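Local coordinates for DYNE8 (Micromonospora chersina, PDB 4AMM), which is the enediyne polyketide synthase of dynemicin biosynthesis, represented by its acyltransferase domain, which probably loads acyl units onto the carrier protein, at residues 345-350 / 365-370; 143-148 / 204-209; 305-310 / 320-325. All coordinates share one frame; numbering follows the deposited sequence.

How the contacts relate
The three contacts lie within one acyltransferase domain. They come in series along the chain, contact 2, then 3, then 1, and do not touch; their nearest atoms stay about 7 to 9 Å apart. Their centres are about 24 Å (contacts 1 and 2), 22 Å (contacts 1 and 3) and 19 Å (contacts 2 and 3) apart. Contacts 1 and 3 tie the two outer strands of the same five-stranded parallel sheet, 365-367 and 305-306, to their surroundings. Contact 2, away from the centre of the chain, joins the start of helix 144-165 to the end of helix 191-206, and helix 144-165 also packs on contact 1, linking the two.

Contact 1 (345-350 / 365-370); sequences LVEVGP and AVSLDA
Three backbone bonds of parallel pairing join 345-347 to 365-368, alternating in donor strand: Val366 N gives to Leu345 O (3.1 Å), Glu347 N to Val366 O (2.9 Å) and Leu368 N to Glu347 O (2.9 Å). Past the strand ends Ala370 N gives to Gly349 O, standing 57° out of the carbonyl plane. The strand axes diverge by 22° and approach to 4.6 Å, as expected of neighbours in the beta-alpha-beta unit built from strand 344-347, helix 353-360 and strand 365-367, at one edge of the parallel sheet. Apolar contacts occupy both faces. Val346 CG1 meets Leu368 CG at 3.8 Å, their side chains slanting across each other, on the face that helix 376-387 covers; Leu345 CB and Ala365 CB meet on the other at 3.9 Å. Among the polar side chains, Glu347 is fully extended (CG anti to the backbone N, chi1 -179°) and runs alongside Ser367, with OE1 3.5 Å from Ser367 CB, while its carboxylate accepts from Leu354 N and Ser355 N in helix 353-360. Ser367 OG accepts from Asp369 N (3.0 Å), an ST turn, and also bonds Gly351 O.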
loop_
_atom_site.group_PDB
_atom_site.type_symbol
_atom_site.label_atom_id
_atom_site.label_comp_id
_atom_site.label_asym_id
_atom_site.label_seq_id
_atom_site.Cartn_x
_atom_site.Cartn_y
_atom_site.Cartn_z
ATOM N N LEU A 345 -1.174 8.439 2.568
ATOM C CA LEU A 345 -1.547 7.326 1.692
ATOM C C LEU A 345 -2.000 6.184 2.570
ATOM O O LEU A 345 -1.358 5.905 3.608
ATOM C CB LEU A 345 -0.307 6.902 0.890
ATOM C CG LEU A 345 0.174 7.979 -0.034
ATOM C CD1 LEU A 345 1.587 7.809 -0.454
ATOM C CD2 LEU A 345 -0.748 8.069 -1.244
ATOM N N VAL A 346 -3.029 5.474 2.198
ATOM C CA VAL A 346 -3.485 4.311 2.901
ATOM C C VAL A 346 -3.435 3.129 1.968
ATOM O O VAL A 346 -4.005 3.148 0.853
ATOM C CB VAL A 346 -4.979 4.521 3.405
ATOM C CG1 VAL A 346 -5.466 3.207 4.056
ATOM C CG2 VAL A 346 -4.960 5.680 4.426
ATOM N N GLU A 347 -2.688 2.107 2.354
ATOM C CA GLU A 347 -2.615 0.854 1.565
ATOM C C GLU A 347 -3.793 -0.055 1.859
ATOM O O GLU A 347 -4.142 -0.299 3.043
ATOM C CB GLU A 347 -1.237 0.211 1.867
ATOM C CG GLU A 347 -0.982 -1.099 1.102
ATOM C CD GLU A 347 0.426 -1.642 1.353
ATOM O OE1 GLU A 347 1.167 -1.089 2.191
ATOM O OE2 GLU A 347 0.813 -2.469 0.559
ATOM N N VAL A 348 -4.411 -0.520 0.766
ATOM C CA VAL A 348 -5.674 -1.333 0.835
ATOM C C VAL A 348 -5.447 -2.758 0.300
ATOM O O VAL A 348 -5.596 -3.056 -0.883
ATOM C CB VAL A 348 -6.712 -0.623 -0.052
ATOM C CG1 VAL A 348 -8.140 -1.258 0.066
ATOM C CG2 VAL A 348 -6.858 0.858 0.324
ATOM N N GLY A 349 -5.009 -3.640 1.180
ATOM C CA GLY A 349 -4.595 -4.939 0.656
ATOM C C GLY A 349 -3.858 -5.505 1.798
ATOM O O GLY A 349 -3.734 -4.922 2.916
ATOM N N PRO A 350 -3.397 -6.741 1.570
ATOM C CA PRO A 350 -2.689 -7.464 2.592
ATOM C C PRO A 350 -1.246 -6.990 2.642
ATOM O O PRO A 350 -0.677 -6.652 1.615
ATOM C CB PRO A 350 -2.761 -8.920 2.062
ATOM C CG PRO A 350 -2.923 -8.841 0.618
ATOM C CD PRO A 350 -3.533 -7.465 0.290
ATOM N N ALA A 365 2.599 6.964 4.861
ATOM C CA ALA A 365 1.730 5.906 4.413
ATOM C C ALA A 365 1.511 4.917 5.540
ATOM O O ALA A 365 2.474 4.593 6.328
ATOM C CB ALA A 365 2.371 5.194 3.199
ATOM N N VAL A 366 0.350 4.314 5.595
ATOM C CA VAL A 366 0.005 3.283 6.549
ATOM C C VAL A 366 -0.847 2.239 5.887
ATOM O O VAL A 366 -1.600 2.599 4.945
ATOM C CB VAL A 366 -0.689 3.936 7.756
ATOM C CG1 VAL A 366 -1.944 4.607 7.351
ATOM C CG2 VAL A 366 -0.944 2.945 8.866
ATOM N N SER A 367 -0.763 0.970 6.234
ATOM C CA SER A 367 -1.532 -0.066 5.560
ATOM C C SER A 367 -2.669 -0.526 6.438
ATOM O O SER A 367 -2.503 -0.775 7.660
ATOM C CB SER A 367 -0.598 -1.268 5.263
ATOM O OG SER A 367 -1.383 -2.266 4.620
ATOM N N LEU A 368 -3.839 -0.735 5.846
ATOM C CA LEU A 368 -4.937 -1.411 6.504
ATOM C C LEU A 368 -4.634 -2.873 6.755
ATOM O O LEU A 368 -5.344 -3.462 7.584
ATOM C CB LEU A 368 -6.177 -1.347 5.595
ATOM C CG LEU A 368 -6.873 -0.004 5.635
ATOM C CD1 LEU A 368 -7.823 0.109 4.464
ATOM C CD2 LEU A 368 -7.668 0.215 6.976
ATOM N N ASP A 369 -3.694 -3.494 6.016
ATOM C CA ASP A 369 -3.304 -4.908 6.245
ATOM C C ASP A 369 -4.524 -5.819 6.225
ATOM O O ASP A 369 -4.804 -6.529 7.166
ATOM C CB ASP A 369 -2.433 -5.038 7.472
ATOM C CG ASP A 369 -1.705 -6.358 7.524
ATOM O OD1 ASP A 369 -1.703 -7.147 6.517
ATOM O OD2 ASP A 369 -1.085 -6.587 8.606
ATOM N N ALA A 370 -5.315 -5.689 5.163
ATOM C CA ALA A 370 -6.605 -6.405 5.049
ATOM C C ALA A 370 -6.389 -7.933 4.997
ATOM O O ALA A 370 -5.521 -8.416 4.284
ATOM C CB ALA A 370 -7.397 -5.956 3.814
#

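Contact 2 (143-148 / 204-209); sequences DTAVAQ and AMSAAT
Gln148 NE2 spends its amide hydrogens in two directions: one bond goes to Thr144 OG1, a turn earlier in its own helix (2.9 Å, N-H...O angle 168°), and a weak one crosses to Met205 SD (3.4 Å from NE2, 166°). The angle at the hydrogen makes the first bond nearly straight, and Thr144 OG1 lies in the Gln148 amide plane. That hydroxyl is also bonded to Gln106 NE2, while Gln148 OE1 accepts from Arg201 NH1; with both ends of the amide engaged, its rotation is fixed. The Gln148 and Met205 side chains meet at about a right angle. Met205 bends about its CG-SD bond (chi3 68°), which leaves Met205 CE 4.0 Å from Gln148 NE2. A leucine in place of Gln148 would probably leave Thr144 OG1, Met205 SD and Arg201 each short of a polar partner.

The apolar part of the contact lies beside this bond. With Thr144 OG1 turned to the glutamine, Thr144 CG2 projects from between the backbone N and the carbonyl carbon against the other helix end, 3.5 Å from Ser206 N and 3.7 Å from Ser206 CB. Ala145 CB adds a looser touch at 4.0 Å from Ser206 OG, a hydroxyl that bonds Glu203 O; Asp143 caps the helix start through a weak bond from Ala145 N to its OD1.

The contact thus sets the first turn of helix 144-165 against the C-terminal end of helix 191-206. Gln148 also touches Leu177, at the turn between strand 171-174 and helix 178-185 that probably forms the nucleophile elbow of this family, and Met205 rests on Phe277.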
loop_
_atom_site.group_PDB
_atom_site.type_symbol
_atom_site.label_atom_id
_atom_site.label_comp_id
_atom_site.label_asym_id
_atom_site.label_seq_id
_atom_site.Cartn_x
_atom_site.Cartn_y
_atom_site.Cartn_z
ATOM N N ASP A 143 4.122 -18.538 -5.110
ATOM C CA ASP A 143 3.448 -19.368 -6.181
ATOM C C ASP A 143 2.383 -18.440 -6.794
ATOM O O ASP A 143 1.272 -18.242 -6.223
ATOM C CB ASP A 143 2.756 -20.601 -5.616
ATOM C CG ASP A 143 1.920 -21.362 -6.659
ATOM O OD1 ASP A 143 1.598 -20.850 -7.752
ATOM O OD2 ASP A 143 1.574 -22.538 -6.384
ATOM N N THR A 144 2.741 -17.857 -7.940
ATOM C CA THR A 144 1.996 -16.709 -8.434
ATOM C C THR A 144 0.550 -17.088 -8.819
ATOM O O THR A 144 -0.375 -16.253 -8.723
ATOM C CB THR A 144 2.791 -15.983 -9.568
ATOM O OG1 THR A 144 2.329 -14.615 -9.675
ATOM C CG2 THR A 144 2.568 -16.564 -10.922
ATOM N N ALA A 145 0.267 -18.331 -9.247
ATOM C CA ALA A 145 -1.114 -18.705 -9.666
ATOM C C ALA A 145 -2.050 -18.678 -8.438
ATOM O O ALA A 145 -3.205 -18.476 -8.585
ATOM C CB ALA A 145 -1.110 -20.088 -10.310
ATOM N N VAL A 146 -1.489 -18.919 -7.259
ATOM C CA VAL A 146 -2.260 -18.945 -6.003
ATOM C C VAL A 146 -2.219 -17.518 -5.424
ATOM O O VAL A 146 -3.271 -17.022 -4.998
ATOM C CB VAL A 146 -1.644 -19.940 -4.962
ATOM C CG1 VAL A 146 -2.286 -19.772 -3.589
ATOM C CG2 VAL A 146 -1.816 -21.410 -5.463
ATOM N N ALA A 147 -1.083 -16.832 -5.460
ATOM C CA ALA A 147 -0.946 -15.549 -4.765
ATOM C C ALA A 147 -1.745 -14.459 -5.420
ATOM O O ALA A 147 -2.297 -13.609 -4.654
ATOM C CB ALA A 147 0.501 -15.163 -4.712
ATOM N N GLN A 148 -1.808 -14.389 -6.734
ATOM C CA GLN A 148 -2.464 -13.237 -7.360
ATOM C C GLN A 148 -3.932 -13.160 -6.972
ATOM O O GLN A 148 -4.349 -12.062 -6.485
ATOM C CB GLN A 148 -2.228 -13.207 -8.867
ATOM C CG GLN A 148 -0.729 -12.962 -9.221
ATOM C CD GLN A 148 -0.545 -12.537 -10.634
ATOM O OE1 GLN A 148 -1.392 -11.931 -11.249
ATOM N NE2 GLN A 148 0.623 -12.910 -11.224
ATOM N N ALA A 204 -1.572 -17.381 -16.037
ATOM C CA ALA A 204 -0.741 -17.084 -17.290
ATOM C C ALA A 204 0.711 -16.809 -16.839
ATOM O O ALA A 204 1.679 -17.323 -17.422
ATOM C CB ALA A 204 -1.310 -15.894 -18.047
ATOM N N MET A 205 0.891 -16.030 -15.800
ATOM C CA MET A 205 2.219 -15.592 -15.385
ATOM C C MET A 205 3.018 -16.701 -14.712
ATOM O O MET A 205 4.234 -16.585 -14.615
ATOM C CB MET A 205 2.150 -14.404 -14.448
ATOM C CG MET A 205 1.633 -13.140 -15.210
ATOM S SD MET A 205 1.433 -11.679 -14.257
ATOM C CE MET A 205 3.137 -11.331 -13.891
ATOM N N SER A 206 2.375 -17.769 -14.237
ATOM C CA SER A 206 3.091 -18.882 -13.575
ATOM C C SER A 206 3.768 -19.814 -14.596
ATOM O O SER A 206 4.658 -20.482 -14.215
ATOM C CB SER A 206 2.098 -19.701 -12.745
ATOM O OG SER A 206 1.242 -20.480 -13.555
ATOM N N ALA A 207 3.399 -19.764 -15.859
ATOM C CA ALA A 207 4.076 -20.577 -16.926
ATOM C C ALA A 207 5.563 -20.297 -16.920
ATOM O O ALA A 207 5.987 -19.143 -16.720
ATOM C CB ALA A 207 3.474 -20.242 -18.268
ATOM N N ALA A 208 6.417 -21.287 -17.162
ATOM C CA ALA A 208 7.822 -21.040 -17.196
ATOM C C ALA A 208 8.222 -20.108 -18.287
ATOM O O ALA A 208 7.598 -20.098 -19.382
ATOM C CB ALA A 208 8.522 -22.439 -17.404
ATOM N N THR A 209 9.234 -19.301 -18.034
ATOM C CA THR A 209 9.836 -18.518 -19.082
ATOM C C THR A 209 10.651 -19.450 -20.021
ATOM O O THR A 209 10.967 -20.612 -19.627
ATOM C CB THR A 209 10.717 -17.398 -18.500
ATOM O OG1 THR A 209 11.677 -17.869 -17.536
ATOM C CG2 THR A 209 9.861 -16.305 -17.852
#

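Contact 3 (305-310 / 320-325); sequences VASTVT and VEVLVR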
loop_
_atom_site.group_PDB
_atom_site.type_symbol
_atom_site.label_atom_id
_atom_site.label_comp_id
_atom_site.label_asym_id
_atom_site.label_seq_id
_atom_site.Cartn_x
_atom_site.Cartn_y
_atom_site.Cartn_z
ATOM N N VAL A 305 -7.139 7.229 -11.210
ATOM C CA VAL A 305 -6.148 6.129 -11.072
ATOM C C VAL A 305 -4.837 6.572 -11.691
ATOM O O VAL A 305 -4.821 6.918 -12.864
ATOM C CB VAL A 305 -6.667 4.882 -11.740
ATOM C CG1 VAL A 305 -5.576 3.739 -11.555
ATOM C CG2 VAL A 305 -7.921 4.387 -11.089
ATOM N N ALA A 306 -3.733 6.653 -10.915
ATOM C CA ALA A 306 -2.412 6.956 -11.450
ATOM C C ALA A 306 -1.810 5.603 -11.855
ATOM O O ALA A 306 -1.617 4.756 -10.975
ATOM C CB ALA A 306 -1.565 7.611 -10.356
ATOM N N SER A 307 -1.609 5.381 -13.128
ATOM C CA SER A 307 -1.202 4.065 -13.645
ATOM C C SER A 307 0.302 3.881 -13.434
ATOM O O SER A 307 1.132 4.688 -13.775
ATOM C CB SER A 307 -1.488 4.044 -15.111
ATOM O OG SER A 307 -1.046 2.769 -15.684
ATOM N N THR A 308 0.608 2.677 -12.944
ATOM C CA THR A 308 2.004 2.196 -12.920
ATOM C C THR A 308 2.375 1.469 -14.205
ATOM O O THR A 308 3.496 0.945 -14.327
ATOM C CB THR A 308 2.319 1.291 -11.717
ATOM O OG1 THR A 308 1.609 0.060 -11.768
ATOM C CG2 THR A 308 2.060 2.055 -10.416
ATOM N N VAL A 309 1.505 1.512 -15.208
ATOM C CA VAL A 309 1.892 1.037 -16.567
ATOM C C VAL A 309 2.359 2.219 -17.402
ATOM O O VAL A 309 3.379 2.229 -18.021
ATOM C CB VAL A 309 0.718 0.336 -17.281
ATOM C CG1 VAL A 309 1.192 -0.251 -18.614
ATOM C CG2 VAL A 309 0.156 -0.764 -16.424
ATOM N N THR A 310 1.547 3.294 -17.371
ATOM C CA THR A 310 1.832 4.509 -18.182
ATOM C C THR A 310 2.535 5.571 -17.425
ATOM O O THR A 310 3.197 6.436 -18.039
ATOM C CB THR A 310 0.566 5.117 -18.731
ATOM O OG1 THR A 310 -0.224 5.551 -17.654
ATOM C CG2 THR A 310 -0.241 4.079 -19.542
ATOM N N VAL A 320 -7.640 -3.429 -21.960
ATOM C CA VAL A 320 -7.039 -4.632 -22.441
ATOM C C VAL A 320 -5.616 -4.316 -22.910
ATOM O O VAL A 320 -4.636 -5.038 -22.530
ATOM C CB VAL A 320 -7.832 -5.221 -23.597
ATOM C CG1 VAL A 320 -7.084 -6.422 -24.128
ATOM C CG2 VAL A 320 -9.191 -5.638 -23.112
ATOM N N GLU A 321 -5.412 -3.259 -23.672
ATOM C CA GLU A 321 -4.071 -2.980 -24.140
ATOM C C GLU A 321 -3.128 -2.639 -22.960
ATOM O O GLU A 321 -1.959 -3.028 -23.004
ATOM C CB GLU A 321 -4.081 -1.789 -25.123
ATOM C CG GLU A 321 -4.944 -2.006 -26.406
ATOM C CD GLU A 321 -4.593 -3.297 -27.145
ATOM O OE1 GLU A 321 -3.404 -3.712 -27.140
ATOM O OE2 GLU A 321 -5.511 -3.928 -27.722
ATOM N N VAL A 322 -3.614 -1.847 -22.015
ATOM C CA VAL A 322 -2.764 -1.388 -20.920
ATOM C C VAL A 322 -2.421 -2.582 -20.066
ATOM O O VAL A 322 -1.202 -2.752 -19.692
ATOM C CB VAL A 322 -3.488 -0.334 -20.051
ATOM C CG1 VAL A 322 -2.662 0.055 -18.810
ATOM C CG2 VAL A 322 -3.684 0.954 -20.793
ATOM N N LEU A 323 -3.349 -3.464 -19.739
ATOM C CA LEU A 323 -3.063 -4.588 -18.812
ATOM C C LEU A 323 -2.238 -5.600 -19.545
ATOM O O LEU A 323 -1.536 -6.380 -18.876
ATOM C CB LEU A 323 -4.385 -5.171 -18.190
ATOM C CG LEU A 323 -5.011 -4.129 -17.259
ATOM C CD1 LEU A 323 -6.251 -4.736 -16.606
ATOM C CD2 LEU A 323 -4.028 -3.605 -16.129
ATOM N N VAL A 324 -2.230 -5.682 -20.864
ATOM C CA VAL A 324 -1.355 -6.610 -21.595
ATOM C C VAL A 324 0.038 -6.048 -21.604
ATOM O O VAL A 324 0.986 -6.813 -21.217
ATOM C CB VAL A 324 -1.901 -6.868 -23.053
ATOM C CG1 VAL A 324 -0.896 -7.577 -23.839
ATOM C CG2 VAL A 324 -3.204 -7.751 -22.985
ATOM N N ARG A 325 0.293 -4.821 -22.016
ATOM C CA ARG A 325 1.645 -4.278 -21.968
ATOM C C ARG A 325 2.165 -4.102 -20.554
ATOM O O ARG A 325 3.387 -3.950 -20.397
ATOM C CB ARG A 325 1.819 -3.036 -22.836
ATOM C CG ARG A 325 1.207 -1.807 -22.286
ATOM C CD ARG A 325 1.741 -0.653 -23.162
ATOM N NE ARG A 325 1.159 0.658 -22.803
ATOM C CZ ARG A 325 -0.002 1.126 -23.244
ATOM N NH1 ARG A 325 -0.766 0.479 -24.106
ATOM N NH2 ARG A 325 -0.344 2.375 -22.866
HETATM O O HOH W 1 2.892 2.445 -21.396
#
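Val309 and Val322 cross obliquely where the chain, having left the edge strand 305-306 of the parallel sheet, passes helix 319-328. The chain bends there in an ST turn: Ser307 OG accepts from Val309 N (2.9 Å) and, in the wider ST motif, from Thr310 N (3.1 Å, N-H...O angle 167°). The same oxygen bonds Glu179 OE2 of helix 178-185, so three groups fix the hydroxyl and, with it, the loop that carries Val309 and Thr310.

Of these, Val309 makes the main contact. Val322 CG1 fits against the branch point of Val309, 3.7 Å from its CB and with both methyls almost as near. Val309 CG1, anti to its own backbone N (chi1 -175°), comes 3.6 Å from Val322 O. Val322 also touches Trp314.

Arg325, an exposed residue, lies slantwise to Thr310. Its first torsion (chi1 74°), with CG between the backbone N and the carbonyl carbon, sets Arg325 CG 4.0 Å from Val309 CG1, and the extended chain beyond it carries NH2 to within 3.7 Å of Thr310 CG2. The guanidinium meets both of these methyls aslant, while one of its faces is turned back over the helix, with Val322 CA 4.2 Å above the plane. The polar link between loop and helix is a water: lying in the guanidinium plane, it accepts from Arg325 NE at 2.9 Å and donates weakly to Val309 O.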